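Local coordinates for protein cytochrome c552 (Thermochromatium tepidum, PDB 5ZE8) that carries five covalently bound heme c groups and probably transfers electrons at low potential in a purple sulfur photosynthetic bacterium, at residues E35-H38 with R39-S42; C102-P105 with N106-R109. All coordinates share one frame; numbering follows the deposited sequence.

Contact 1: E35-H38 with R39-S42; sequences EPIH and RVSS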
loop_
_atom_site.group_PDB
_atom_site.type_symbol
_atom_site.label_atom_id
_atom_site.label_comp_id
_atom_site.label_asym_id
_atom_site.label_seq_id
_atom_site.Cartn_x
_atom_site.Cartn_y
_atom_site.Cartn_z
ATOM N N GLU A 35 4.735 -12.036 -27.718
ATOM C CA GLU A 35 3.409 -12.349 -28.375
ATOM C C GLU A 35 2.200 -12.437 -27.426
ATOM O O GLU A 35 1.121 -11.906 -27.815
ATOM C CB GLU A 35 3.485 -13.604 -29.293
ATOM C CG GLU A 35 3.144 -13.338 -30.770
ATOM C CD GLU A 35 3.641 -14.424 -31.732
ATOM O OE1 GLU A 35 4.862 -14.725 -31.736
ATOM O OE2 GLU A 35 2.813 -14.969 -32.504
ATOM N N PRO A 36 2.349 -13.089 -26.199
ATOM C CA PRO A 36 1.162 -13.095 -25.348
ATOM C C PRO A 36 1.075 -11.749 -24.725
ATOM O O PRO A 36 2.111 -11.087 -24.518
ATOM C CB PRO A 36 1.453 -14.131 -24.311
ATOM C CG PRO A 36 2.914 -14.113 -24.146
ATOM C CD PRO A 36 3.478 -13.714 -25.490
ATOM N N ILE A 37 -0.168 -11.372 -24.481
ATOM C CA ILE A 37 -0.486 -10.069 -23.960
ATOM C C ILE A 37 0.246 -9.725 -22.669
ATOM O O ILE A 37 0.635 -8.600 -22.458
ATOM C CB ILE A 37 -2.020 -9.903 -23.867
ATOM C CG1 ILE A 37 -2.434 -8.540 -23.314
ATOM C CG2 ILE A 37 -2.608 -10.886 -22.886
ATOM C CD1 ILE A 37 -1.923 -7.421 -24.164
ATOM N N HIS A 38 0.446 -10.699 -21.797
ATOM C CA HIS A 38 1.106 -10.399 -20.494
ATOM C C HIS A 38 2.554 -10.077 -20.617
ATOM O O HIS A 38 3.188 -9.658 -19.628
ATOM C CB HIS A 38 0.895 -11.513 -19.463
ATOM C CG HIS A 38 1.649 -12.779 -19.701
ATOM N ND1 HIS A 38 1.127 -13.779 -20.491
ATOM C CD2 HIS A 38 2.828 -13.235 -19.234
ATOM C CE1 HIS A 38 1.980 -14.791 -20.518
ATOM N NE2 HIS A 38 3.023 -14.484 -19.759
ATOM N N ARG A 39 3.137 -10.281 -21.824
ATOM C CA ARG A 39 4.541 -9.865 -22.002
ATOM C C ARG A 39 4.667 -8.586 -22.848
ATOM O O ARG A 39 5.809 -8.173 -23.206
ATOM C CB ARG A 39 5.371 -11.036 -22.620
ATOM C CG ARG A 39 5.937 -12.043 -21.613
ATOM C CD ARG A 39 7.007 -12.973 -22.252
ATOM N NE ARG A 39 6.689 -14.375 -21.876
ATOM C CZ ARG A 39 6.421 -15.399 -22.685
ATOM N NH1 ARG A 39 6.495 -15.340 -24.042
ATOM N NH2 ARG A 39 6.122 -16.564 -22.119
ATOM N N VAL A 40 3.559 -7.936 -23.135
ATOM C CA VAL A 40 3.541 -6.615 -23.803
ATOM C C VAL A 40 3.964 -5.496 -22.838
ATOM O O VAL A 40 3.357 -5.311 -21.747
ATOM C CB VAL A 40 2.168 -6.307 -24.398
ATOM C CG1 VAL A 40 2.151 -4.862 -24.938
ATOM C CG2 VAL A 40 1.862 -7.243 -25.509
ATOM N N SER A 41 4.996 -4.722 -23.224
ATOM C CA SER A 41 5.531 -3.669 -22.365
ATOM C C SER A 41 4.543 -2.537 -22.247
ATOM O O SER A 41 3.898 -2.094 -23.203
ATOM C CB SER A 41 6.822 -3.083 -22.964
ATOM O OG SER A 41 7.282 -1.997 -22.185
ATOM N N SER A 42 4.590 -1.925 -21.070
ATOM C CA SER A 42 3.767 -0.718 -20.776
ATOM C C SER A 42 4.130 0.449 -21.736
ATOM O O SER A 42 3.330 1.405 -21.925
ATOM C CB SER A 42 3.920 -0.311 -19.312
ATOM O OG SER A 42 3.598 -1.423 -18.452
HETATM O O HOH W 1 4.296 -7.005 -19.623
#
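P36 and the side chain of R39 meet where the chain turns, the proline ring passing over one face of the guanidinium. CG of P36 rides 3.8 Å above that plane, offset toward its rim, while CD of P36 comes within 3.7 Å of NH1 of R39. The arginine gets there by a bend at chi3 (-132°), which folds its head back over the proline. H38 lies alongside R39 and points the same way, CD2 of H38 resting 4.1 Å from CG of R39. Imidazole and guanidinium are not stacked: their planes are 71° apart, and NE2 of H38 approaches the guanidinium obliquely. With chi1 at 72°, CG of H38 sits between its own backbone N and carbonyl carbon, and the ring stays close to the turn. On the apolar side I37 slants across V40, CD1 of I37 meeting CG2 of V40 at 4.0 Å, and V40 also touches a heme c. Two successive i+3 bonds close the 3-10 turn, R39 N to P36 O at 3.0 Å and V40 N to I37 O at 3.1 Å. A water donates to H38 O and V40 O, spanning the exit of the turn. Beyond it, S41 OG caps the N of E43 at the start of helix 42-46. The polar ends converge on D110, whose carboxylate forms a salt bridge with R39 NE and a hydrogen bond with H38 NE2. Replacing R39 by a leucine would probably leave D110 without its salt-bridge partner and CG and CD of P36 without the guanidinium they pack on. The acid would tend to balance R39 and to stabilise positive charge on H38, and sharing it is likely to let the two groups lie side by side.

Contact 2: C102-P105 with N106-R109; sequences CHAP and NAAR. With HEC (heme c), chain C.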
loop_
_atom_site.group_PDB
_atom_site.type_symbol
_atom_site.label_atom_id
_atom_site.label_comp_id
_atom_site.label_asym_id
_atom_site.label_seq_id
_atom_site.Cartn_x
_atom_site.Cartn_y
_atom_site.Cartn_z
ATOM N N CYS A 102 2.542 -11.214 -6.314
ATOM C CA CYS A 102 2.035 -9.819 -6.055
ATOM C C CYS A 102 2.978 -8.754 -6.556
ATOM O O CYS A 102 2.537 -7.761 -7.081
ATOM C CB CYS A 102 1.729 -9.515 -4.583
ATOM S SG CYS A 102 0.562 -10.796 -3.897
ATOM N N HIS A 103 4.303 -8.962 -6.364
ATOM C CA HIS A 103 5.328 -7.935 -6.682
ATOM C C HIS A 103 5.861 -8.040 -8.103
ATOM O O HIS A 103 6.418 -7.051 -8.596
ATOM C CB HIS A 103 6.506 -8.008 -5.726
ATOM C CG HIS A 103 6.243 -7.540 -4.329
ATOM N ND1 HIS A 103 6.601 -6.259 -3.929
ATOM C CD2 HIS A 103 5.696 -8.166 -3.209
ATOM C CE1 HIS A 103 6.261 -6.115 -2.653
ATOM N NE2 HIS A 103 5.715 -7.237 -2.183
ATOM N N ALA A 104 5.771 -9.202 -8.771
ATOM C CA ALA A 104 6.254 -9.333 -10.140
ATOM C C ALA A 104 5.328 -10.291 -10.873
ATOM O O ALA A 104 5.742 -11.365 -11.316
ATOM C CB ALA A 104 7.702 -9.726 -10.183
ATOM N N PRO A 105 4.056 -9.902 -11.030
ATOM C CA PRO A 105 3.066 -10.837 -11.509
ATOM C C PRO A 105 3.352 -11.480 -12.804
ATOM O O PRO A 105 3.070 -12.688 -12.978
ATOM C CB PRO A 105 1.746 -10.014 -11.492
ATOM C CG PRO A 105 2.203 -8.601 -11.471
ATOM C CD PRO A 105 3.455 -8.607 -10.664
ATOM N N ASN A 106 3.916 -10.761 -13.795
ATOM C CA ASN A 106 4.157 -11.441 -15.056
ATOM C C ASN A 106 5.307 -12.423 -15.020
ATOM O O ASN A 106 5.267 -13.393 -15.798
ATOM C CB ASN A 106 4.400 -10.411 -16.131
ATOM C CG ASN A 106 3.228 -9.404 -16.262
ATOM O OD1 ASN A 106 2.017 -9.773 -16.278
ATOM N ND2 ASN A 106 3.608 -8.134 -16.493
ATOM N N ALA A 107 6.218 -12.210 -14.112
ATOM C CA ALA A 107 7.321 -13.202 -13.882
ATOM C C ALA A 107 6.716 -14.452 -13.250
ATOM O O ALA A 107 6.995 -15.524 -13.711
ATOM C CB ALA A 107 8.417 -12.620 -13.021
ATOM N N ALA A 108 5.838 -14.279 -12.242
ATOM C CA ALA A 108 5.231 -15.448 -11.641
ATOM C C ALA A 108 4.370 -16.163 -12.699
ATOM O O ALA A 108 4.361 -17.385 -12.763
ATOM C CB ALA A 108 4.409 -14.990 -10.521
ATOM N N ARG A 109 3.719 -15.419 -13.601
ATOM C CA ARG A 109 2.870 -16.062 -14.630
ATOM C C ARG A 109 3.688 -16.924 -15.598
ATOM O O ARG A 109 3.164 -17.957 -16.073
ATOM C CB ARG A 109 2.105 -15.011 -15.412
ATOM C CG ARG A 109 1.081 -15.573 -16.367
ATOM C CD ARG A 109 0.229 -14.446 -16.763
ATOM N NE ARG A 109 -0.801 -14.824 -17.710
ATOM C CZ ARG A 109 -1.749 -14.008 -18.084
ATOM N NH1 ARG A 109 -1.795 -12.757 -17.599
ATOM N NH2 ARG A 109 -2.658 -14.493 -18.983
HETATM FE FE HEC C . 5.055 -7.604 -0.187
HETATM C CHA HEC C . 4.870 -4.232 0.511
HETATM C CHB HEC C . 8.236 -7.636 1.004
HETATM C CHC HEC C . 5.162 -10.930 -0.537
HETATM C CHD HEC C . 1.882 -7.585 -1.364
HETATM N NA HEC C . 6.304 -6.306 0.607
HETATM C C1A HEC C . 6.051 -4.910 0.804
HETATM C C2A HEC C . 7.116 -4.302 1.556
HETATM C C3A HEC C . 8.042 -5.243 1.725
HETATM C C4A HEC C . 7.536 -6.455 1.162
HETATM C CMA HEC C . 9.347 -5.131 2.446
HETATM C CAA HEC C . 7.247 -2.867 1.901
HETATM C CBA HEC C . 7.771 -2.128 0.638
HETATM C CGA HEC C . 7.944 -0.645 0.718
HETATM O O1A HEC C . 8.467 0.057 -0.226
HETATM O O2A HEC C . 7.566 0.017 1.739
HETATM N NB HEC C . 6.514 -8.998 0.105
HETATM C C1B HEC C . 7.747 -8.812 0.524
HETATM C C2B HEC C . 8.461 -10.046 0.437
HETATM C C3B HEC C . 7.630 -11.050 0.067
HETATM C C4B HEC C . 6.333 -10.340 -0.125
HETATM C CMB HEC C . 9.904 -10.170 0.801
HETATM C CAB HEC C . 7.831 -12.494 -0.099
HETATM C CBB HEC C . 8.552 -13.158 0.923
HETATM N NC HEC C . 3.773 -8.984 -0.803
HETATM C C1C HEC C . 3.940 -10.388 -0.836
HETATM C C2C HEC C . 2.771 -11.057 -1.288
HETATM C C3C HEC C . 1.844 -10.087 -1.591
HETATM C C4C HEC C . 2.503 -8.815 -1.289
HETATM C CMC HEC C . 2.640 -12.523 -1.488
HETATM C CAC HEC C . 0.471 -10.241 -2.106
HETATM C CBC HEC C . -0.370 -11.095 -1.340
HETATM N ND HEC C . 3.712 -6.212 -0.445
HETATM C C1D HEC C . 2.467 -6.341 -0.972
HETATM C C2D HEC C . 1.738 -5.099 -0.971
HETATM C C3D HEC C . 2.526 -4.192 -0.397
HETATM C C4D HEC C . 3.774 -4.890 -0.064
HETATM C CMD HEC C . 0.334 -4.929 -1.446
HETATM C CAD HEC C . 2.227 -2.703 -0.179
HETATM C CBD HEC C . 1.701 -2.621 1.215
HETATM C CGD HEC C . 1.406 -1.192 1.678
HETATM O O1D HEC C . 1.379 -0.254 0.929
HETATM O O2D HEC C . 1.242 -0.969 2.926
#
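The imidazole of H103 stands on edge over the heme c plane, its NE2 bound to the iron at 2.1 Å. The ring is turned off the NA-NC diagonal toward heme C1A, which lies in plane at its edge; CD2 lies nearest NC and CE1 close to NA, and the H72 ring stacks against H103. C102 adds a covalent link, SG to heme CAC at 1.9 Å; SG, anti to the carbonyl carbon (chi1 -54°), is turned to the heme. The chain leaves helical geometry at A104 and at once starts helix 105-109. A104 is the N-cap, and its carbonyl O takes A108 N at 3.1 Å, nearly in line with C=O, plus a weak bond from A107 N. P105, which lacks an N-H, opens the helix, and its O accepts R109 N at 2.9 Å. CB of A104 packs on CB of A107 at 4.1 Å. In the first turn, N106 ND2 bonds to A120 O and N126 OD1; at the end, the R109 guanidinium bonds to T132 OG1 and S156 O. C102 and H103 are the second cysteine and the histidine of a CXXCH motif, the c-type heme attachment signature, here followed directly by a short helix.

From its first modelled residue, E35, the chain makes the 3-10 turn of contact 1 and runs into helix 42-46. Contact 2 comes some sixty residues later, joining helix 100-103 to helix 105-109. The two are in series, neither nested nor crossed, and each closes only a local turn. In space they come together, their centres about 13 Å apart: H38 packs on helix 105-109, its O 3.4 Å from CG of N106 and its CB 3.5 Å from NH1 of R109. The N-terminal turn is thereby laid against the helix following a heme attachment site. Helix 127-131 joins both, meeting I37 from contact 1 and P105 and N106 from contact 2.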